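Local atomic coordinates of Lmo2125 protein (PDB entry 5TU0), a protein that binds maltose outside the cell and probably delivers it to a membrane transporter for uptake, as a lipoprotein of the bacterial solute-binding protein 1 family. Residues F46-A51 with D63-A68; L81-L86 with D103-G108; G155-W160 with G231-I236; A171-Y176 with P259-G264. The protein carries 2 engineered substitutions. All coordinates share one frame; numbering follows the deposited sequence. Where two conformers were deposited one is given.

Contact 1. Residues F46-A51 with D63-A68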
loop_
_atom_site.group_PDB
_atom_site.type_symbol
_atom_site.label_atom_id
_atom_site.label_comp_id
_atom_site.label_asym_id
_atom_site.label_seq_id
_atom_site.Cartn_x
_atom_site.Cartn_y
_atom_site.Cartn_z
ATOM N N PHE A 46 6.552 4.311 -12.800
ATOM C CA PHE A 46 6.563 2.966 -13.346
ATOM C C PHE A 46 7.221 2.879 -14.730
ATOM O O PHE A 46 7.919 1.922 -14.998
ATOM C CB PHE A 46 5.158 2.390 -13.335
ATOM C CG PHE A 46 4.582 2.249 -11.942
ATOM C CD1 PHE A 46 5.050 1.253 -11.078
ATOM C CD2 PHE A 46 3.561 3.093 -11.491
ATOM C CE1 PHE A 46 4.509 1.102 -9.802
ATOM C CE2 PHE A 46 3.017 2.944 -10.218
ATOM C CZ PHE A 46 3.492 1.950 -9.372
ATOM N N GLU A 47 7.029 3.882 -15.590
ATOM C CA GLU A 47 7.674 3.878 -16.904
ATOM C C GLU A 47 9.207 3.924 -16.760
ATOM O O GLU A 47 9.931 3.242 -17.477
ATOM C CB GLU A 47 7.188 5.031 -17.776
ATOM C CG GLU A 47 5.757 4.863 -18.257
ATOM C CD GLU A 47 5.306 5.978 -19.183
ATOM O OE1 GLU A 47 6.168 6.727 -19.693
ATOM O OE2 GLU A 47 4.075 6.095 -19.412
ATOM N N THR A 48 9.689 4.732 -15.830
ATOM C CA THR A 48 11.127 4.814 -15.559
ATOM C C THR A 48 11.724 3.428 -15.204
ATOM O O THR A 48 12.771 3.028 -15.716
ATOM C CB THR A 48 11.377 5.765 -14.379
ATOM O OG1 THR A 48 10.883 7.068 -14.712
ATOM C CG2 THR A 48 12.851 5.835 -14.021
ATOM N N LEU A 49 11.055 2.729 -14.297
ATOM C CA LEU A 49 11.486 1.416 -13.857
ATOM C C LEU A 49 11.355 0.357 -14.969
ATOM O O LEU A 49 12.249 -0.496 -15.101
ATOM C CB LEU A 49 10.732 1.000 -12.604
ATOM C CG LEU A 49 10.909 1.940 -11.407
ATOM C CD1 LEU A 49 9.990 1.498 -10.285
ATOM C CD2 LEU A 49 12.365 2.018 -10.934
ATOM N N GLU A 50 10.286 0.408 -15.771
ATOM C CA GLU A 50 10.161 -0.574 -16.873
ATOM C C GLU A 50 11.240 -0.322 -17.957
ATOM O O GLU A 50 11.653 -1.241 -18.614
ATOM C CB GLU A 50 8.731 -0.667 -17.467
ATOM C CG GLU A 50 8.341 0.356 -18.521
ATOM C CD GLU A 50 6.959 0.111 -19.157
ATOM O OE1 GLU A 50 6.285 1.105 -19.518
ATOM O OE2 GLU A 50 6.538 -1.065 -19.314
ATOM N N ALA A 51 11.697 0.924 -18.120
ATOM C CA ALA A 51 12.721 1.231 -19.112
ATOM C C ALA A 51 14.137 1.038 -18.585
ATOM O O ALA A 51 15.088 1.047 -19.371
ATOM C CB ALA A 51 12.566 2.663 -19.615
ATOM N N ASP A 63 20.278 8.491 -12.329
ATOM C CA ASP A 63 21.059 7.940 -11.228
ATOM C C ASP A 63 20.203 7.502 -10.069
ATOM O O ASP A 63 20.478 6.461 -9.447
ATOM C CB ASP A 63 22.041 8.977 -10.714
ATOM C CG ASP A 63 23.058 9.357 -11.746
ATOM O OD1 ASP A 63 23.801 8.459 -12.184
ATOM O OD2 ASP A 63 23.125 10.557 -12.090
ATOM N N VAL A 64 19.181 8.297 -9.739
ATOM C CA VAL A 64 18.274 7.965 -8.643
ATOM C C VAL A 64 16.830 8.199 -9.069
ATOM O O VAL A 64 16.541 9.039 -9.923
ATOM C CB VAL A 64 18.559 8.773 -7.359
ATOM C CG1 VAL A 64 19.927 8.417 -6.780
ATOM C CG2 VAL A 64 18.457 10.258 -7.634
ATOM N N MET A 65 15.934 7.419 -8.477
ATOM C CA MET A 65 14.513 7.498 -8.769
ATOM C C MET A 65 13.753 6.892 -7.590
ATOM O O MET A 65 14.352 6.513 -6.599
ATOM C CB MET A 65 14.236 6.765 -10.086
ATOM C CG MET A 65 14.461 5.258 -10.026
ATOM S SD MET A 65 15.324 4.575 -11.465
ATOM C CE MET A 65 16.977 5.031 -10.956
ATOM N N MET A 66 12.440 6.804 -7.696
ATOM C CA MET A 66 11.649 6.212 -6.643
ATOM C C MET A 66 11.013 4.925 -7.145
ATOM O O MET A 66 10.936 4.673 -8.355
ATOM C CB MET A 66 10.572 7.194 -6.176
ATOM C CG MET A 66 11.133 8.494 -5.604
ATOM S SD MET A 66 9.843 9.721 -5.260
ATOM C CE MET A 66 8.833 8.826 -4.116
ATOM N N SER A 67 10.557 4.108 -6.199
ATOM C CA SER A 67 9.858 2.880 -6.515
ATOM C C SER A 67 8.923 2.507 -5.380
ATOM O O SER A 67 9.232 2.754 -4.209
ATOM C CB SER A 67 10.844 1.732 -6.739
ATOM O OG SER A 67 10.165 0.490 -6.930
ATOM N N ALA A 68 7.769 1.943 -5.736
ATOM C CA ALA A 68 6.883 1.371 -4.739
ATOM C C ALA A 68 7.687 0.292 -4.020
ATOM O O ALA A 68 8.535 -0.372 -4.641
ATOM C CB ALA A 68 5.670 0.747 -5.392
#
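Leu49 and Thr48 face Met65 and Ser67 where a helix lies against a strand in one lobe of this alpha/beta solute-binding fold. Helix 45-58 leads from strand 37-42 to strand 64-68 and covers the latter. The short axes run at 106° to each other, 8.7 Å apart, so the helix passes across the strand.

Leu49 carries most of the contact. From its CB, CG lies anti to the carbonyl carbon (chi1 -60°), and this sends the branch toward the strand. Leu49 CG comes near the backbone at Met66 O, 4.1 Å away. There the side chain forks. Leu49 CD1 touches Ser67 OG at 3.5 Å and also reaches Ser67 CB. Leu49 CD2 meets Met65 SD at 3.9 Å, with Met65 CG slightly farther off. The two methyls thus grip the strand two residues apart. Leu49 also touches Arg71 and Leu75 of helix 69-77, so it lies between the strand and that helix.

Thr48 adds its methyl. Thr48 CG2 points to the same sulfur, Met65 SD, at 3.8 Å. Its OG1 bonds to Asp44 O, just before the helix. Met65 is bent at both chi2 and chi3, and the fold in its chain holds SD beside both helix residues.

The interface is buried, and its contacts are van der Waals ones, made mostly by methyl groups and the Met65 sulfur. The one hydroxyl under Leu49 is satisfied locally: Ser67 OG donates to Ala68 O at 2.9 Å, tilted 24° from the carbonyl plane.

Contact 2. Residues L81-L86 with D103-G108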
loop_
_atom_site.group_PDB
_atom_site.type_symbol
_atom_site.label_atom_id
_atom_site.label_comp_id
_atom_site.label_asym_id
_atom_site.label_seq_id
_atom_site.Cartn_x
_atom_site.Cartn_y
_atom_site.Cartn_z
ATOM N N LEU A 81 19.157 -2.328 -9.535
ATOM C CA LEU A 81 19.376 -1.350 -8.461
ATOM C C LEU A 81 20.651 -1.653 -7.686
ATOM O O LEU A 81 20.984 -2.801 -7.458
ATOM C CB LEU A 81 18.208 -1.361 -7.472
ATOM C CG LEU A 81 16.832 -1.089 -8.077
ATOM C CD1 LEU A 81 15.775 -1.159 -7.001
ATOM C CD2 LEU A 81 16.808 0.254 -8.779
ATOM N N ALA A 82 21.337 -0.609 -7.254
ATOM C CA ALA A 82 22.539 -0.757 -6.446
ATOM C C ALA A 82 22.179 -1.052 -4.990
ATOM O O ALA A 82 21.167 -0.570 -4.505
ATOM C CB ALA A 82 23.336 0.544 -6.491
ATOM N N GLU A 83 23.023 -1.801 -4.289
ATOM C CA GLU A 83 22.861 -1.963 -2.841
ATOM C C GLU A 83 23.229 -0.621 -2.228
ATOM O O GLU A 83 24.195 0.009 -2.668
ATOM C CB GLU A 83 23.782 -3.036 -2.264
ATOM C CG GLU A 83 23.475 -4.427 -2.745
ATOM C CD GLU A 83 24.419 -5.456 -2.151
ATOM O OE1 GLU A 83 24.695 -5.399 -0.931
ATOM O OE2 GLU A 83 24.876 -6.323 -2.917
ATOM N N VAL A 84 22.448 -0.175 -1.246
ATOM C CA VAL A 84 22.655 1.132 -0.605
ATOM C C VAL A 84 22.618 1.001 0.898
ATOM O O VAL A 84 22.163 -0.030 1.441
ATOM C CB VAL A 84 21.585 2.160 -1.040
ATOM C CG1 VAL A 84 21.744 2.492 -2.518
ATOM C CG2 VAL A 84 20.168 1.639 -0.752
ATOM N N LYS A 85 23.091 2.043 1.567
ATOM C CA LYS A 85 23.095 2.080 3.028
ATOM C C LYS A 85 21.985 3.000 3.490
ATOM O O LYS A 85 21.571 3.910 2.755
ATOM C CB LYS A 85 24.429 2.579 3.567
ATOM C CG LYS A 85 25.640 1.778 3.116
ATOM C CD LYS A 85 26.908 2.329 3.752
ATOM C CE LYS A 85 28.161 1.625 3.241
ATOM N NZ LYS A 85 28.128 0.162 3.518
ATOM N N LEU A 86 21.505 2.758 4.712
ATOM C CA LEU A 86 20.480 3.597 5.326
ATOM C C LEU A 86 21.137 4.562 6.308
ATOM O O LEU A 86 21.302 4.252 7.490
ATOM C CB LEU A 86 19.437 2.745 6.034
ATOM C CG LEU A 86 18.713 1.732 5.160
ATOM C CD1 LEU A 86 17.712 0.963 6.007
ATOM C CD2 LEU A 86 18.029 2.413 3.989
ATOM N N ASP A 103 16.849 -10.899 0.617
ATOM C CA ASP A 103 18.078 -11.729 0.756
ATOM C C ASP A 103 19.136 -11.009 1.624
ATOM O O ASP A 103 20.329 -11.077 1.323
ATOM C CB ASP A 103 18.718 -12.025 -0.621
ATOM C CG ASP A 103 17.763 -12.675 -1.619
ATOM O OD1 ASP A 103 17.168 -13.724 -1.283
ATOM O OD2 ASP A 103 17.653 -12.147 -2.763
ATOM N N ASP A 104 18.707 -10.329 2.683
ATOM C CA ASP A 104 19.637 -9.596 3.555
ATOM C C ASP A 104 20.467 -8.537 2.811
ATOM O O ASP A 104 21.609 -8.264 3.195
ATOM C CB ASP A 104 20.565 -10.562 4.307
ATOM C CG ASP A 104 19.799 -11.604 5.107
ATOM O OD1 ASP A 104 18.657 -11.316 5.513
ATOM O OD2 ASP A 104 20.329 -12.708 5.332
ATOM N N LYS A 105 19.910 -7.975 1.733
ATOM C CA LYS A 105 20.559 -6.872 0.987
ATOM C C LYS A 105 19.585 -5.695 0.872
ATOM O O LYS A 105 18.399 -5.902 0.633
ATOM C CB LYS A 105 21.003 -7.345 -0.396
ATOM C CG LYS A 105 22.075 -8.422 -0.366
ATOM C CD LYS A 105 22.543 -8.769 -1.765
ATOM C CE LYS A 105 23.554 -9.905 -1.771
ATOM N NZ LYS A 105 22.932 -11.204 -1.360
ATOM N N ILE A 106 20.094 -4.472 1.050
ATOM C CA ILE A 106 19.270 -3.263 1.047
ATOM C C ILE A 106 19.332 -2.593 -0.322
ATOM O O ILE A 106 20.430 -2.265 -0.806
ATOM C CB ILE A 106 19.758 -2.302 2.143
ATOM C CG1 ILE A 106 19.562 -2.946 3.529
ATOM C CG2 ILE A 106 19.030 -0.957 2.066
ATOM C CD1 ILE A 106 20.348 -2.268 4.642
ATOM N N TYR A 107 18.166 -2.403 -0.940
ATOM C CA TYR A 107 18.075 -1.801 -2.283
ATOM C C TYR A 107 17.333 -0.445 -2.404
ATOM O O TYR A 107 17.041 0.018 -3.508
ATOM C CB TYR A 107 17.499 -2.812 -3.261
ATOM C CG TYR A 107 18.383 -4.004 -3.502
ATOM C CD1 TYR A 107 19.573 -3.877 -4.227
ATOM C CD2 TYR A 107 18.017 -5.281 -3.061
ATOM C CE1 TYR A 107 20.386 -4.970 -4.475
ATOM C CE2 TYR A 107 18.828 -6.371 -3.305
ATOM C CZ TYR A 107 20.006 -6.212 -4.019
ATOM O OH TYR A 107 20.820 -7.282 -4.273
ATOM N N GLY A 108 17.078 0.201 -1.280
ATOM C CA GLY A 108 16.453 1.499 -1.283
ATOM C C GLY A 108 16.394 2.098 0.084
ATOM O O GLY A 108 16.729 1.438 1.071
HETATM O O HOH W 1 18.968 1.161 -4.880
HETATM O O HOH W 2 22.888 -4.420 1.593
HETATM O O HOH W 3 23.350 -6.909 -4.869
#
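Val84 and Ile106 join a loop to the start of a long strand in the lobe that contains helix 69-77. Strands 101-102 and 105-121 form a hairpin here, turning at Asp103 and Asp104, and the loop 81-86 crosses its second arm nearly at right angles. The central link is a backbone bond: Val84 N donates to Ile106 O over 2.9 Å, at 161°. The same oxygen is approached by Glu83 CA.

The inner side is tight. With chi1 at -67°, Val84 CG1 lies anti to the carbonyl carbon and CG2 falls between N and C, where it presses on Gly108 N at 3.4 Å. Leu86 CD2 comes up to Gly108 O at 3.3 Å and also touches Ile106 CG2. Methyl groups therefore cover both polar atoms of Gly108, which are buried without a hydrogen-bond partner. The Tyr107 ring is held along one side by the loop backbone, with Ala82 O near the ring plane at its edge. A water lies beside both Ala82 O and Tyr107 O. Ile72 of helix 69-77 also touches Tyr107.

The outer side is looser. Glu83 CG packs obliquely on Tyr107 CE1, and its carboxylate stands 72° from the ring plane. Lys105 runs its CD past Glu83 OE2, but the ammonium leads away: Lys105 NZ and Glu83 OE2 are 5.5 Å apart and form no salt bridge. Two waters link the segments here. One accepts a hydrogen bond from Ile106 N and gives a long one to Glu83 OE1. Another lies 2.5 Å from Glu83 OE2 and 2.6 Å from Tyr107 OH.

Contact 3. Residues G155-W160 with G231-I236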
loop_
_atom_site.group_PDB
_atom_site.type_symbol
_atom_site.label_atom_id
_atom_site.label_comp_id
_atom_site.label_asym_id
_atom_site.label_seq_id
_atom_site.Cartn_x
_atom_site.Cartn_y
_atom_site.Cartn_z
ATOM N N GLY A 155 -24.437 0.959 4.054
ATOM C CA GLY A 155 -23.908 1.690 5.214
ATOM C C GLY A 155 -22.391 1.650 5.241
ATOM O O GLY A 155 -21.725 2.691 5.375
ATOM N N PHE A 156 -21.862 0.445 5.097
ATOM C CA PHE A 156 -20.417 0.203 5.025
ATOM C C PHE A 156 -20.131 -0.616 3.772
ATOM O O PHE A 156 -20.856 -1.580 3.486
ATOM C CB PHE A 156 -19.925 -0.557 6.259
ATOM C CG PHE A 156 -18.556 -1.162 6.088
ATOM C CD1 PHE A 156 -17.437 -0.362 6.068
ATOM C CD2 PHE A 156 -18.393 -2.537 5.936
ATOM C CE1 PHE A 156 -16.168 -0.912 5.893
ATOM C CE2 PHE A 156 -17.125 -3.094 5.777
ATOM C CZ PHE A 156 -16.022 -2.282 5.752
ATOM N N LEU A 157 -19.079 -0.241 3.031
ATOM C CA LEU A 157 -18.674 -1.000 1.847
ATOM C C LEU A 157 -17.178 -1.190 1.844
ATOM O O LEU A 157 -16.446 -0.294 2.256
ATOM C CB LEU A 157 -19.052 -0.271 0.558
ATOM C CG LEU A 157 -20.530 0.041 0.309
ATOM C CD1 LEU A 157 -20.675 0.972 -0.888
ATOM C CD2 LEU A 157 -21.333 -1.236 0.122
ATOM N N ALA A 158 -16.737 -2.350 1.374
ATOM C CA ALA A 158 -15.292 -2.640 1.183
ATOM C C ALA A 158 -15.143 -3.545 -0.039
ATOM O O ALA A 158 -15.918 -4.488 -0.215
ATOM C CB ALA A 158 -14.697 -3.289 2.413
ATOM N N LYS A 159 -14.146 -3.261 -0.878
ATOM C CA LYS A 159 -13.926 -4.030 -2.103
ATOM C C LYS A 159 -13.266 -5.379 -1.789
ATOM O O LYS A 159 -12.134 -5.679 -2.243
ATOM C CB LYS A 159 -13.070 -3.210 -3.072
ATOM C CG LYS A 159 -13.060 -3.727 -4.500
ATOM C CD LYS A 159 -11.928 -3.112 -5.313
ATOM C CE LYS A 159 -11.872 -3.705 -6.711
ATOM N NZ LYS A 159 -10.623 -3.318 -7.425
ATOM N N TRP A 160 -13.979 -6.218 -1.051
ATOM C CA TRP A 160 -13.400 -7.473 -0.625
ATOM C C TRP A 160 -13.169 -8.552 -1.698
ATOM O O TRP A 160 -12.524 -9.556 -1.400
ATOM C CB TRP A 160 -14.093 -8.036 0.624
ATOM C CG TRP A 160 -13.765 -7.284 1.910
ATOM C CD1 TRP A 160 -12.637 -6.546 2.186
ATOM C CD2 TRP A 160 -14.501 -7.343 3.135
ATOM N NE1 TRP A 160 -12.668 -6.089 3.478
ATOM C CE2 TRP A 160 -13.800 -6.569 4.085
ATOM C CE3 TRP A 160 -15.700 -7.949 3.510
ATOM C CZ2 TRP A 160 -14.269 -6.384 5.390
ATOM C CZ3 TRP A 160 -16.168 -7.759 4.793
ATOM C CH2 TRP A 160 -15.452 -6.986 5.721
ATOM N N GLY A 231 -22.998 10.426 -1.337
ATOM C CA GLY A 231 -23.616 10.458 -0.007
ATOM C C GLY A 231 -24.544 9.291 0.327
ATOM O O GLY A 231 -25.443 9.443 1.147
ATOM N N LYS A 232 -24.318 8.132 -0.292
ATOM C CA LYS A 232 -25.156 6.936 -0.071
ATOM C C LYS A 232 -24.466 5.842 0.762
ATOM O O LYS A 232 -25.123 4.905 1.215
ATOM C CB LYS A 232 -25.603 6.388 -1.415
ATOM C CG LYS A 232 -26.411 7.396 -2.223
ATOM C CD LYS A 232 -26.757 6.866 -3.597
ATOM C CE LYS A 232 -27.628 7.862 -4.338
ATOM N NZ LYS A 232 -28.044 7.309 -5.651
ATOM N N ALA A 233 -23.139 5.932 0.904
ATOM C CA ALA A 233 -22.379 5.026 1.765
ATOM C C ALA A 233 -21.799 5.877 2.885
ATOM O O ALA A 233 -21.189 6.922 2.617
ATOM C CB ALA A 233 -21.268 4.333 0.991
ATOM N N ALA A 234 -21.986 5.443 4.127
ATOM C CA ALA A 234 -21.517 6.200 5.298
ATOM C C ALA A 234 -20.034 6.019 5.609
ATOM O O ALA A 234 -19.389 6.951 6.112
ATOM C CB ALA A 234 -22.340 5.836 6.518
ATOM N N ALA A 235 -19.507 4.835 5.307
ATOM C CA ALA A 235 -18.112 4.507 5.576
ATOM C C ALA A 235 -17.606 3.451 4.607
ATOM O O ALA A 235 -18.329 2.498 4.259
ATOM C CB ALA A 235 -17.964 4.014 7.013
ATOM N N ILE A 236 -16.359 3.616 4.164
ATOM C CA ILE A 236 -15.777 2.665 3.248
ATOM C C ILE A 236 -14.302 2.486 3.520
ATOM O O ILE A 236 -13.646 3.375 4.097
ATOM C CB ILE A 236 -15.890 3.117 1.752
ATOM C CG1 ILE A 236 -15.097 4.410 1.483
ATOM C CG2 ILE A 236 -17.331 3.345 1.355
ATOM C CD1 ILE A 236 -15.044 4.799 0.016
#
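A chi1 of 164° turns the Phe156 ring away from the backbone N, and its CD1 comes to Ala235 O at 3.5 Å. In Leu157, CG is instead anti to the carbonyl carbon (chi1 -60°), and CD1 is carried back to Ala233 CB at 3.9 Å. Ile236 turns CG2 toward Leu157 CB and keeps its longer branch directed away.

These residues belong to a short parallel pairing at the edge of the mixed sheet. Strand 156-157 lies beside strand 235-238, with Phe156 opposite Ala235 and Leu157 opposite Ile236. Phe156 and Ala235 project from one face, where both touch Leu118 of strand 105-121. Leu157 and Ile236 project from the other.

The backbone supplies the bonds. Gly155 O accepts a bond from Ala235 N over 3.1 Å, nearly in line with the carbonyl. It also accepts a weak bond from Ala234 N, bent to 129°. Two residues on, Leu157 N donates to Ala235 O, also at 3.1 Å, in the carbonyl plane. CA-H...O contacts accompany these bonds: Phe156 CA approaches Ala235 O, and Ile236 CA approaches Leu157 O.

Further partners surround the pairing. Trp205 meets the Phe156 ring edge-to-face, and Trp210 NE1 bonds to Phe156 O.

The buried contact is therefore specified by main-chain polarity, with alanine, aliphatic and phenylalanine side chains packed around it. Gly155 O takes one good bond and one weak one where the pairing begins. Ala235 serves as both donor and acceptor, which sets the register of the two strands.

Contact 4. Residues A171-Y176 with P259-G264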
loop_
_atom_site.group_PDB
_atom_site.type_symbol
_atom_site.label_atom_id
_atom_site.label_comp_id
_atom_site.label_asym_id
_atom_site.label_seq_id
_atom_site.Cartn_x
_atom_site.Cartn_y
_atom_site.Cartn_z
ATOM N N ALA A 171 -5.662 -11.582 7.509
ATOM C CA ALA A 171 -4.500 -11.466 8.353
ATOM C C ALA A 171 -4.889 -11.086 9.795
ATOM O O ALA A 171 -4.260 -11.535 10.754
ATOM C CB ALA A 171 -3.518 -10.453 7.766
ATOM N N GLY A 172 -5.953 -10.298 9.947
ATOM C CA GLY A 172 -6.413 -9.903 11.288
ATOM C C GLY A 172 -6.864 -11.120 12.084
ATOM O O GLY A 172 -6.837 -11.113 13.325
ATOM N N TYR A 173 -7.302 -12.153 11.365
ATOM C CA TYR A 173 -7.706 -13.427 11.977
ATOM C C TYR A 173 -6.562 -14.467 12.091
ATOM O O TYR A 173 -6.776 -15.558 12.601
ATOM C CB TYR A 173 -8.890 -14.009 11.216
ATOM C CG TYR A 173 -10.227 -13.421 11.639
ATOM C CD1 TYR A 173 -10.955 -14.007 12.683
ATOM C CD2 TYR A 173 -10.764 -12.304 11.006
ATOM C CE1 TYR A 173 -12.180 -13.498 13.073
ATOM C CE2 TYR A 173 -11.994 -11.786 11.388
ATOM C CZ TYR A 173 -12.693 -12.384 12.431
ATOM O OH TYR A 173 -13.915 -11.878 12.820
ATOM N N GLY A 174 -5.357 -14.128 11.637
ATOM C CA GLY A 174 -4.224 -15.050 11.737
ATOM C C GLY A 174 -3.749 -15.615 10.408
ATOM O O GLY A 174 -2.833 -16.429 10.380
ATOM N N GLY A 175 -4.354 -15.185 9.307
ATOM C CA GLY A 175 -3.908 -15.616 7.999
ATOM C C GLY A 175 -2.618 -14.902 7.612
ATOM O O GLY A 175 -2.253 -13.893 8.205
ATOM N N TYR A 176 -1.924 -15.442 6.633
ATOM C CA TYR A 176 -0.706 -14.817 6.108
ATOM C C TYR A 176 -0.482 -15.333 4.695
ATOM O O TYR A 176 -0.997 -16.387 4.327
ATOM C CB TYR A 176 0.516 -15.092 7.016
ATOM C CG TYR A 176 0.833 -16.569 7.215
ATOM C CD1 TYR A 176 1.689 -17.238 6.352
ATOM C CD2 TYR A 176 0.259 -17.296 8.263
ATOM C CE1 TYR A 176 1.981 -18.573 6.525
ATOM C CE2 TYR A 176 0.530 -18.637 8.437
ATOM C CZ TYR A 176 1.400 -19.272 7.566
ATOM O OH TYR A 176 1.684 -20.598 7.711
ATOM N N PRO A 259 -11.798 0.021 11.586
ATOM C CA PRO A 259 -12.345 -0.465 12.842
ATOM C C PRO A 259 -11.818 -1.840 13.279
ATOM O O PRO A 259 -11.447 -2.667 12.450
ATOM C CB PRO A 259 -13.862 -0.508 12.573
ATOM C CG PRO A 259 -14.070 0.476 11.478
ATOM C CD PRO A 259 -12.854 0.383 10.626
ATOM N N THR A 260 -11.807 -2.053 14.590
ATOM C CA THR A 260 -11.347 -3.304 15.209
ATOM C C THR A 260 -12.246 -4.490 14.835
ATOM O O THR A 260 -13.461 -4.375 14.848
ATOM C CB THR A 260 -11.297 -3.114 16.741
ATOM O OG1 THR A 260 -10.404 -2.022 17.045
ATOM C CG2 THR A 260 -10.842 -4.401 17.466
ATOM N N LEU A 261 -11.640 -5.617 14.487
ATOM C CA LEU A 261 -12.377 -6.822 14.106
ATOM C C LEU A 261 -13.094 -7.459 15.299
ATOM O O LEU A 261 -12.787 -7.149 16.455
ATOM C CB LEU A 261 -11.425 -7.836 13.457
ATOM C CG LEU A 261 -10.759 -7.410 12.137
ATOM C CD1 LEU A 261 -9.609 -8.333 11.740
ATOM C CD2 LEU A 261 -11.798 -7.327 11.016
ATOM N N ASN A 262 -14.046 -8.354 15.009
ATOM C CA ASN A 262 -14.821 -9.057 16.025
ATOM C C ASN A 262 -14.035 -9.916 17.005
ATOM O O ASN A 262 -14.554 -10.249 18.073
ATOM C CB ASN A 262 -15.936 -9.912 15.373
ATOM C CG ASN A 262 -17.030 -9.048 14.722
ATOM O OD1 ASN A 262 -16.949 -7.798 14.695
ATOM N ND2 ASN A 262 -18.035 -9.711 14.186
ATOM N N ASN A 263 -12.808 -10.291 16.631
ATOM C CA ASN A 263 -11.929 -11.060 17.536
ATOM C C ASN A 263 -11.110 -10.142 18.457
ATOM O O ASN A 263 -10.277 -10.614 19.237
ATOM C CB ASN A 263 -10.972 -11.962 16.734
ATOM C CG ASN A 263 -10.036 -11.186 15.821
ATOM O OD1 ASN A 263 -10.112 -9.964 15.703
ATOM N ND2 ASN A 263 -9.134 -11.915 15.152
ATOM N N GLY A 264 -11.323 -8.828 18.347
ATOM C CA GLY A 264 -10.597 -7.851 19.167
ATOM C C GLY A 264 -9.258 -7.438 18.587
ATOM O O GLY A 264 -8.550 -6.608 19.182
HETATM O O HOH W 4 -14.744 -9.158 12.340
#
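A Schellman motif ends helix 163-172, and the type I beta turn Leu261-Gly264 packs against that end. Gly174, at positive phi, is the residue that leaves the helix. Asn263 makes the polar link. Asn263 ND2 donates to Gly172 O, a carbonyl of the last helical turn, over 3.0 Å at 162°. The oxygen lies in the amide plane, but the donor stands 38° out of the carbonyl plane.

The same ND2 lies over one face of the Tyr173 ring, 3.7 Å above its plane and toward the rim. Amide and ring are tilted by 31°. Asn263 CG sits between the backbone N and the carbonyl carbon, which brings the amide over the ring face. Asn263 OD1 accepts a hydrogen bond from Lys265 N.

Leu261 fills the inner side: CD1 rests on Gly172 CA at 3.6 Å and touches Tyr173 CD2 obliquely. At the ring's far end a water joins Tyr173 OH to Asn262 N, 2.9 Å from each.

Helix 132-138 backs the turn, with Phe132 against Leu261 and Asn262, and Glu136 bonded to Asn262 ND2. Glu197 of helix 193-208 also touches Tyr173.

Contacts 1 and 2 lie on one side of the chain's centre, with centres 15 Å apart. Contact 3 lies on the opposite side from both, and contact 4 is its neighbour, with centres 19 Å apart. Contacts 1, 2 and 3 all reach the mixed sheet; contacts 2 and 3 use neighbouring strands of it, 105-121 and 235-238. Contacts 1 and 3 are buried, one held by side-chain packing, the other mainly by main-chain bonds. Contacts 2 and 4 are only partly buried, and each adds bridging water to a direct hydrogen bond. Contacts 3 and 4 interleave: 171-176 falls between the two segments of contact 3, and 259-264 follows both.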